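Long-range contacts in major capsid protein P2 (Pseudoalteromonas phage pm2, PDB 2VVF), which builds the capsid shell of the phage virion as its major protein, a homotrimer of double jelly-roll subunits: residues 18-23 with 113-118; 44-49 with 117-122; 49-54 with 109-114. All blocks are in the same frame, centred on the assembly; numbering follows the deposited sequence.

Interaction 1 (18-23 with 113-118)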
loop_
_atom_site.group_PDB
_atom_site.type_symbol
_atom_site.label_atom_id
_atom_site.label_comp_id
_atom_site.label_asym_id
_atom_site.label_seq_id
_atom_site.Cartn_x
_atom_site.Cartn_y
_atom_site.Cartn_z
ATOM N N SER A 18 1.637 -37.426 15.032
ATOM C CA SER A 18 0.601 -36.817 14.206
ATOM C C SER A 18 -0.230 -35.920 15.115
ATOM O O SER A 18 -1.032 -36.404 15.916
ATOM C CB SER A 18 -0.289 -37.891 13.576
ATOM O OG SER A 18 0.172 -38.243 12.284
ATOM N N CYS A 19 -0.007 -34.615 15.019
ATOM C CA CYS A 19 -0.712 -33.670 15.871
ATOM C C CYS A 19 -1.809 -32.918 15.140
ATOM O O CYS A 19 -1.945 -33.012 13.920
ATOM C CB CYS A 19 0.266 -32.690 16.518
ATOM S SG CYS A 19 1.760 -33.463 17.172
ATOM N N SER A 20 -2.596 -32.169 15.903
ATOM C CA SER A 20 -3.698 -31.415 15.334
ATOM C C SER A 20 -3.986 -30.159 16.148
ATOM O O SER A 20 -3.845 -30.157 17.370
ATOM C CB SER A 20 -4.947 -32.294 15.283
ATOM O OG SER A 20 -6.103 -31.528 15.015
ATOM N N ILE A 21 -4.386 -29.095 15.461
ATOM C CA ILE A 21 -4.745 -27.848 16.121
ATOM C C ILE A 21 -6.261 -27.722 16.083
ATOM O O ILE A 21 -6.830 -27.225 15.113
ATOM C CB ILE A 21 -4.067 -26.627 15.464
ATOM C CG1 ILE A 21 -2.550 -26.698 15.644
ATOM C CG2 ILE A 21 -4.617 -25.331 16.056
ATOM C CD1 ILE A 21 -1.811 -25.538 15.019
ATOM N N LYS A 22 -6.913 -28.221 17.125
ATOM C CA LYS A 22 -8.366 -28.180 17.199
ATOM C C LYS A 22 -8.849 -26.797 17.610
ATOM O O LYS A 22 -8.564 -26.328 18.712
ATOM C CB LYS A 22 -8.887 -29.250 18.158
ATOM C CG LYS A 22 -8.304 -30.629 17.902
ATOM C CD LYS A 22 -9.099 -31.713 18.604
ATOM C CE LYS A 22 -8.707 -33.092 18.099
ATOM N NZ LYS A 22 -9.659 -34.143 18.553
ATOM N N LEU A 23 -9.564 -26.142 16.704
ATOM C CA LEU A 23 -10.066 -24.798 16.951
ATOM C C LEU A 23 -11.481 -24.801 17.517
ATOM O O LEU A 23 -12.369 -25.486 17.004
ATOM C CB LEU A 23 -10.003 -23.964 15.671
ATOM C CG LEU A 23 -8.649 -23.966 14.957
ATOM C CD1 LEU A 23 -8.791 -23.471 13.528
ATOM C CD2 LEU A 23 -7.639 -23.125 15.725
ATOM N N THR A 113 -16.671 -29.228 13.743
ATOM C CA THR A 113 -15.243 -29.339 14.002
ATOM C C THR A 113 -14.407 -28.494 13.048
ATOM O O THR A 113 -14.685 -28.420 11.851
ATOM C CB THR A 113 -14.765 -30.806 14.009
ATOM O OG1 THR A 113 -14.825 -31.344 12.681
ATOM C CG2 THR A 113 -15.621 -31.647 14.937
ATOM N N CYS A 114 -13.377 -27.861 13.595
ATOM C CA CYS A 114 -12.441 -27.059 12.818
ATOM C C CYS A 114 -11.045 -27.492 13.248
ATOM O O CYS A 114 -10.653 -27.303 14.399
ATOM C CB CYS A 114 -12.647 -25.567 13.079
ATOM S SG CYS A 114 -12.130 -24.510 11.705
ATOM N N GLU A 115 -10.314 -28.117 12.334
ATOM C CA GLU A 115 -9.002 -28.650 12.661
ATOM C C GLU A 115 -7.900 -28.297 11.669
ATOM O O GLU A 115 -8.148 -28.088 10.479
ATOM C CB GLU A 115 -9.093 -30.174 12.760
ATOM C CG GLU A 115 -8.612 -30.756 14.073
ATOM C CD GLU A 115 -9.018 -32.207 14.238
ATOM O OE1 GLU A 115 -10.169 -32.458 14.653
ATOM O OE2 GLU A 115 -8.195 -33.098 13.937
ATOM N N ILE A 116 -6.670 -28.289 12.171
ATOM C CA ILE A 116 -5.490 -28.070 11.348
ATOM C C ILE A 116 -4.536 -29.216 11.665
ATOM O O ILE A 116 -3.737 -29.135 12.599
ATOM C CB ILE A 116 -4.835 -26.703 11.610
ATOM C CG1 ILE A 116 -5.738 -25.574 11.114
ATOM C CG2 ILE A 116 -3.484 -26.625 10.916
ATOM C CD1 ILE A 116 -5.127 -24.200 11.275
ATOM N N LYS A 117 -4.672 -30.305 10.919
ATOM C CA LYS A 117 -3.861 -31.493 11.137
ATOM C C LYS A 117 -2.529 -31.437 10.401
ATOM O O LYS A 117 -2.395 -30.757 9.386
ATOM C CB LYS A 117 -4.636 -32.750 10.734
ATOM C CG LYS A 117 -5.894 -32.993 11.551
ATOM C CD LYS A 117 -6.884 -33.863 10.795
ATOM C CE LYS A 117 -6.695 -35.335 11.124
ATOM N NZ LYS A 117 -7.985 -36.080 11.094
ATOM N N PHE A 118 -1.552 -32.171 10.922
ATOM C CA PHE A 118 -0.223 -32.223 10.326
ATOM C C PHE A 118 0.594 -33.331 10.980
ATOM O O PHE A 118 0.273 -33.786 12.076
ATOM C CB PHE A 118 0.491 -30.876 10.479
ATOM C CG PHE A 118 0.674 -30.444 11.907
ATOM C CD1 PHE A 118 -0.300 -29.697 12.549
ATOM C CD2 PHE A 118 1.816 -30.795 12.611
ATOM C CE1 PHE A 118 -0.138 -29.305 13.866
ATOM C CE2 PHE A 118 1.983 -30.405 13.928
ATOM C CZ PHE A 118 1.006 -29.658 14.556
#

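Interaction 2 (44-49 with 117-122)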
loop_
_atom_site.group_PDB
_atom_site.type_symbol
_atom_site.label_atom_id
_atom_site.label_comp_id
_atom_site.label_asym_id
_atom_site.label_seq_id
_atom_site.Cartn_x
_atom_site.Cartn_y
_atom_site.Cartn_z
ATOM N N ILE A 44 7.334 -30.396 8.917
ATOM C CA ILE A 44 5.926 -30.410 9.305
ATOM C C ILE A 44 5.150 -30.764 8.042
ATOM O O ILE A 44 4.793 -29.889 7.252
ATOM C CB ILE A 44 5.478 -29.052 9.878
ATOM C CG1 ILE A 44 6.294 -28.704 11.126
ATOM C CG2 ILE A 44 3.992 -29.073 10.195
ATOM C CD1 ILE A 44 5.926 -29.519 12.345
ATOM N N LYS A 45 4.947 -32.061 7.830
ATOM C CA LYS A 45 4.307 -32.552 6.616
ATOM C C LYS A 45 2.794 -32.729 6.660
ATOM O O LYS A 45 2.179 -32.723 7.724
ATOM C CB LYS A 45 4.973 -33.852 6.159
ATOM C CG LYS A 45 6.485 -33.868 6.331
ATOM C CD LYS A 45 7.028 -35.290 6.323
ATOM C CE LYS A 45 6.543 -36.071 7.534
ATOM N NZ LYS A 45 6.863 -37.523 7.431
ATOM N N ASN A 46 2.215 -32.899 5.476
ATOM C CA ASN A 46 0.783 -33.115 5.313
ATOM C C ASN A 46 -0.091 -32.209 6.170
ATOM O O ASN A 46 -0.852 -32.679 7.013
ATOM C CB ASN A 46 0.431 -34.586 5.533
ATOM C CG ASN A 46 1.366 -35.523 4.787
ATOM O OD1 ASN A 46 1.642 -35.328 3.601
ATOM N ND2 ASN A 46 1.880 -36.531 5.485
ATOM N N VAL A 47 0.004 -30.906 5.928
ATOM C CA VAL A 47 -0.801 -29.938 6.656
ATOM C C VAL A 47 -2.179 -29.852 6.009
ATOM O O VAL A 47 -2.304 -29.509 4.835
ATOM C CB VAL A 47 -0.115 -28.562 6.706
ATOM C CG1 VAL A 47 -0.912 -27.602 7.579
ATOM C CG2 VAL A 47 1.313 -28.703 7.215
ATOM N N ARG A 48 -3.210 -30.197 6.772
ATOM C CA ARG A 48 -4.568 -30.173 6.254
ATOM C C ARG A 48 -5.509 -29.361 7.128
ATOM O O ARG A 48 -5.580 -29.559 8.340
ATOM C CB ARG A 48 -5.112 -31.598 6.099
ATOM C CG ARG A 48 -4.052 -32.644 5.786
ATOM C CD ARG A 48 -4.500 -34.037 6.211
ATOM N NE ARG A 48 -4.209 -34.306 7.618
ATOM C CZ ARG A 48 -3.147 -34.979 8.050
ATOM N NH1 ARG A 48 -2.264 -35.458 7.185
ATOM N NH2 ARG A 48 -2.966 -35.173 9.350
ATOM N N VAL A 49 -6.242 -28.453 6.493
ATOM C CA VAL A 49 -7.235 -27.642 7.179
ATOM C C VAL A 49 -8.575 -28.326 6.938
ATOM O O VAL A 49 -9.030 -28.427 5.799
ATOM C CB VAL A 49 -7.237 -26.192 6.656
ATOM C CG1 VAL A 49 -8.357 -25.397 7.298
ATOM C CG2 VAL A 49 -5.890 -25.531 6.915
ATOM N N LYS A 117 -4.672 -30.305 10.919
ATOM C CA LYS A 117 -3.861 -31.493 11.137
ATOM C C LYS A 117 -2.529 -31.437 10.401
ATOM O O LYS A 117 -2.395 -30.757 9.386
ATOM C CB LYS A 117 -4.636 -32.750 10.734
ATOM C CG LYS A 117 -5.894 -32.993 11.551
ATOM C CD LYS A 117 -6.884 -33.863 10.795
ATOM C CE LYS A 117 -6.695 -35.335 11.124
ATOM N NZ LYS A 117 -7.985 -36.080 11.094
ATOM N N PHE A 118 -1.552 -32.171 10.922
ATOM C CA PHE A 118 -0.223 -32.223 10.326
ATOM C C PHE A 118 0.594 -33.331 10.980
ATOM O O PHE A 118 0.273 -33.786 12.076
ATOM C CB PHE A 118 0.491 -30.876 10.479
ATOM C CG PHE A 118 0.674 -30.444 11.907
ATOM C CD1 PHE A 118 -0.300 -29.697 12.549
ATOM C CD2 PHE A 118 1.816 -30.795 12.611
ATOM C CE1 PHE A 118 -0.138 -29.305 13.866
ATOM C CE2 PHE A 118 1.983 -30.405 13.928
ATOM C CZ PHE A 118 1.006 -29.658 14.556
ATOM N N ASP A 119 1.650 -33.759 10.298
ATOM C CA ASP A 119 2.520 -34.809 10.809
ATOM C C ASP A 119 3.921 -34.265 11.070
ATOM O O ASP A 119 4.481 -33.545 10.241
ATOM C CB ASP A 119 2.597 -35.970 9.815
ATOM C CG ASP A 119 1.229 -36.443 9.363
ATOM O OD1 ASP A 119 0.299 -36.463 10.196
ATOM O OD2 ASP A 119 1.084 -36.797 8.173
ATOM N N ILE A 120 4.484 -34.607 12.224
ATOM C CA ILE A 120 5.830 -34.164 12.566
ATOM C C ILE A 120 6.843 -35.208 12.110
ATOM O O ILE A 120 6.764 -36.377 12.496
ATOM C CB ILE A 120 5.968 -33.861 14.072
ATOM C CG1 ILE A 120 4.803 -32.995 14.553
ATOM C CG2 ILE A 120 7.300 -33.177 14.358
ATOM C CD1 ILE A 120 4.906 -32.584 16.007
ATOM N N ASP A 121 7.783 -34.791 11.268
ATOM C CA ASP A 121 8.798 -35.706 10.758
ATOM C C ASP A 121 9.559 -36.387 11.892
ATOM O O ASP A 121 9.706 -35.832 12.982
ATOM C CB ASP A 121 9.767 -34.983 9.823
ATOM C CG ASP A 121 10.655 -35.942 9.050
ATOM O OD1 ASP A 121 10.146 -36.613 8.128
ATOM O OD2 ASP A 121 11.860 -36.026 9.365
ATOM N N GLU A 122 10.039 -37.594 11.623
ATOM C CA GLU A 122 10.779 -38.374 12.608
ATOM C C GLU A 122 12.141 -37.763 12.925
ATOM O O GLU A 122 12.672 -37.949 14.021
ATOM C CB GLU A 122 10.965 -39.805 12.106
ATOM C CG GLU A 122 10.851 -40.863 13.185
ATOM C CD GLU A 122 11.006 -42.266 12.634
ATOM O OE1 GLU A 122 10.270 -42.617 11.687
ATOM O OE2 GLU A 122 11.870 -43.013 13.141
#

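Interaction 3 (49-54 with 109-114)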
loop_
_atom_site.group_PDB
_atom_site.type_symbol
_atom_site.label_atom_id
_atom_site.label_comp_id
_atom_site.label_asym_id
_atom_site.label_seq_id
_atom_site.Cartn_x
_atom_site.Cartn_y
_atom_site.Cartn_z
ATOM N N VAL A 49 -6.242 -28.453 6.493
ATOM C CA VAL A 49 -7.235 -27.642 7.179
ATOM C C VAL A 49 -8.575 -28.326 6.938
ATOM O O VAL A 49 -9.030 -28.427 5.799
ATOM C CB VAL A 49 -7.237 -26.192 6.656
ATOM C CG1 VAL A 49 -8.357 -25.397 7.298
ATOM C CG2 VAL A 49 -5.890 -25.531 6.915
ATOM N N GLU A 50 -9.176 -28.846 8.002
ATOM C CA GLU A 50 -10.435 -29.570 7.873
ATOM C C GLU A 50 -11.615 -28.919 8.581
ATOM O O GLU A 50 -11.528 -28.539 9.749
ATOM C CB GLU A 50 -10.273 -31.014 8.346
ATOM C CG GLU A 50 -9.079 -31.732 7.742
ATOM C CD GLU A 50 -8.983 -33.172 8.195
ATOM O OE1 GLU A 50 -9.639 -33.524 9.198
ATOM O OE2 GLU A 50 -8.254 -33.952 7.547
ATOM N N LEU A 51 -12.727 -28.822 7.861
ATOM C CA LEU A 51 -13.959 -28.266 8.400
ATOM C C LEU A 51 -14.997 -29.380 8.419
ATOM O O LEU A 51 -15.427 -29.855 7.366
ATOM C CB LEU A 51 -14.457 -27.118 7.518
ATOM C CG LEU A 51 -13.520 -25.928 7.290
ATOM C CD1 LEU A 51 -14.314 -24.707 6.848
ATOM C CD2 LEU A 51 -12.713 -25.622 8.542
ATOM N N ASP A 52 -15.370 -29.822 9.615
ATOM C CA ASP A 52 -16.345 -30.899 9.759
ATOM C C ASP A 52 -15.811 -32.217 9.199
ATOM O O ASP A 52 -16.572 -33.037 8.687
ATOM C CB ASP A 52 -17.668 -30.527 9.082
ATOM C CG ASP A 52 -18.589 -29.738 9.992
ATOM O OD1 ASP A 52 -18.172 -29.410 11.122
ATOM O OD2 ASP A 52 -19.733 -29.445 9.581
ATOM N N GLY A 53 -14.499 -32.411 9.298
ATOM C CA GLY A 53 -13.864 -33.635 8.823
ATOM C C GLY A 53 -13.486 -33.600 7.345
ATOM O O GLY A 53 -12.761 -34.471 6.866
ATOM N N ARG A 54 -13.974 -32.597 6.622
ATOM C CA ARG A 54 -13.684 -32.469 5.196
ATOM C C ARG A 54 -12.470 -31.579 4.944
ATOM O O ARG A 54 -12.184 -30.670 5.721
ATOM C CB ARG A 54 -14.904 -31.930 4.450
ATOM C CG ARG A 54 -16.232 -32.424 5.005
ATOM C CD ARG A 54 -17.400 -31.668 4.402
ATOM N NE ARG A 54 -17.495 -31.877 2.960
ATOM C CZ ARG A 54 -17.983 -32.976 2.397
ATOM N NH1 ARG A 54 -18.426 -33.972 3.153
ATOM N NH2 ARG A 54 -18.030 -33.080 1.077
ATOM N N VAL A 109 -19.208 -20.612 12.616
ATOM C CA VAL A 109 -20.613 -20.766 12.975
ATOM C C VAL A 109 -21.305 -21.868 12.175
ATOM O O VAL A 109 -21.268 -21.869 10.944
ATOM C CB VAL A 109 -21.375 -19.434 12.876
ATOM C CG1 VAL A 109 -22.875 -19.680 12.865
ATOM C CG2 VAL A 109 -20.984 -18.515 14.022
ATOM N N GLY A 110 -21.938 -22.800 12.883
ATOM C CA GLY A 110 -22.649 -23.907 12.249
ATOM C C GLY A 110 -21.750 -25.127 12.073
ATOM O O GLY A 110 -22.210 -26.201 11.682
ATOM N N LEU A 111 -20.467 -24.950 12.365
ATOM C CA LEU A 111 -19.482 -26.021 12.237
ATOM C C LEU A 111 -19.517 -26.962 13.437
ATOM O O LEU A 111 -19.903 -26.569 14.537
ATOM C CB LEU A 111 -18.072 -25.432 12.099
ATOM C CG LEU A 111 -17.661 -24.975 10.698
ATOM C CD1 LEU A 111 -16.395 -24.616 10.614
ATOM C CD2 LEU A 111 -17.538 -26.010 9.846
ATOM N N THR A 112 -19.091 -28.202 13.219
ATOM C CA THR A 112 -19.030 -29.191 14.288
ATOM C C THR A 112 -17.573 -29.367 14.709
ATOM O O THR A 112 -17.276 -29.603 15.881
ATOM C CB THR A 112 -19.662 -30.528 13.866
ATOM O OG1 THR A 112 -21.040 -30.324 13.532
ATOM C CG2 THR A 112 -19.559 -31.545 14.996
ATOM N N THR A 113 -16.671 -29.228 13.743
ATOM C CA THR A 113 -15.243 -29.339 14.002
ATOM C C THR A 113 -14.407 -28.494 13.048
ATOM O O THR A 113 -14.685 -28.420 11.851
ATOM C CB THR A 113 -14.765 -30.806 14.009
ATOM O OG1 THR A 113 -14.825 -31.344 12.681
ATOM C CG2 THR A 113 -15.621 -31.647 14.937
ATOM N N CYS A 114 -13.377 -27.861 13.595
ATOM C CA CYS A 114 -12.441 -27.059 12.818
ATOM C C CYS A 114 -11.045 -27.492 13.248
ATOM O O CYS A 114 -10.653 -27.303 14.399
ATOM C CB CYS A 114 -12.647 -25.567 13.079
ATOM S SG CYS A 114 -12.130 -24.510 11.705
#

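Interaction 1 (18-23 with 113-118)
F118 packs against C19 and I21 of the facing strand. C19 CB lies 3.7 Å from F118 CZ. The sulfur of C19 stands obliquely to the ring, with SG 5.3 Å from the F118 centroid. The carbonyl oxygen of C19 lies over one ring face, offset toward the rim. I21 comes to the ring edge in plane, its CG1 4.0 Å from F118 CE1. F118 holds its CG between the backbone N and the carbonyl carbon (chi1 60°), which turns the ring toward strand 18-23. Farther along the same face, I21 and I116 touch through their CB atoms. At the end, L23 CD1 meets C114 SG at 3.9 Å.

The backbones run antiparallel, at 161°. C19 and F118 form a hydrogen-bonded pair. F118 N donates to C19 O at 3.1 Å, and the return bond from C19 N is weak. I21 N donates to I116 O at 2.9 Å, and L23 N to C114 O at 2.8 Å.

The other face carries S20, K22, E115 and K117. K22 and E115 lie side by side and point the same way. Their charges are near but beyond a salt bridge, with K22 NZ 4.3 Å from E115 OE1.

Strand 18-23 is an outer strand, within this chain, of the four-stranded sheet in the N-terminal jelly roll. Strand 44-51 flanks 114-120 on its other side. Strand 28-37 of the second sheet covers the apolar face: L34 touches I21, Y29 touches L23, and I32 touches L23 and I116.

Interaction 2 (44-49 with 117-122)
The R48 guanidinium has D119 OD1 at its edge, in plane, and N46 O, from its own strand, over one face, offset toward the rim. K117 O lies farther out on that same face. The edge contact is a long salt bridge, R48 NH2 to D119 OD1 3.6 Å, and the two flat groups are turned 49° apart. NH2 of R48 also rests against K117 CB at 3.3 Å. The D119 carboxylate has a firmer partner in N46. N46 ND2 donates in its amide plane to the anti lone pair of D119 OD2, at 2.8 Å and almost straight (176°). OD1 of D119 also takes a hydrogen bond from S18.

The strands are antiparallel neighbours in the four-stranded sheet of the N-terminal jelly roll, with a beta bulge. K45 pairs with D119 and R48 with K117, so strand 44-49 has one extra residue between these pairs. D119 N donates to K45 O at 2.8 Å, and R48 N to K117 O at 2.8 Å.

On the buried face, I44 lies alongside F118, with CG2 3.7 Å from CD2 of the ring. V47 CG2 touches F118 CB. On the opposite face, K45 NZ makes a weak salt bridge to D121 OD1 at 3.5 Å, while D121 OD2 accepts from A123 N.

Interaction 3 (49-54 with 109-114)
A type I' beta turn, L51 to R54, closes the hairpin of strands 44-51 and 54-59 in the N-terminal jelly roll, and its D52 grips the loop that leads into strand 114-120. One carboxylate oxygen does most of the work. D52 OD1 accepts from two successive backbone amides, T112 N at 2.6 Å and T113 N at 3.0 Å. T112 N uses the syn lone pair. T113 N meets the oxygen nearly along its C-O axis. Two N-H groups on one oxygen would be expected to favour the charged carboxylate. The backbone joins in: D52 N donates to T113 O at 2.7 Å. Three bonds thus tie the turn to the 109-114 loop. D52 OD2 has a long, weak ion pair with R266, whose NH1 also binds G110 O.

The turn is closed by bonds between L51 and R54. G53 takes a positive phi of 87°, as the second central residue of this turn type.

Beside the polar bonds, apolar side chains meet. L111 CD2 reaches L51 CB at 4.0 Å and also lies close to the D52 carboxylate. P141, one of the calcium-site residues, touches L111. L51 pairs with C114 as a non-hydrogen-bonded antiparallel pair, and their side chains meet closely, L51 CD2 to C114 SG 3.4 Å. T113 OG1 packs onto D52 CA at 3.3 Å.

Overall arrangement
Interactions 1 and 2 lie in the four-stranded sheet of the N-terminal jelly roll. Interaction 3 lies at one end of it, where a turn meets the loop before strand 114-120. Interactions 1 and 2 use the two sides of that strand and share K117 and F118, their centres about 10 Å apart. The S18 OG to D119 OD1 hydrogen bond, 2.7 Å, joins them. The centre of interaction 3 is about 18 Å from that of interaction 2. E50 N bonds E115 O at 2.8 Å, linking interactions 1 and 3. The bound calcium is nearest to interaction 3: the L51 side chain is about 8 Å from it. Another subunit touches none of the segments.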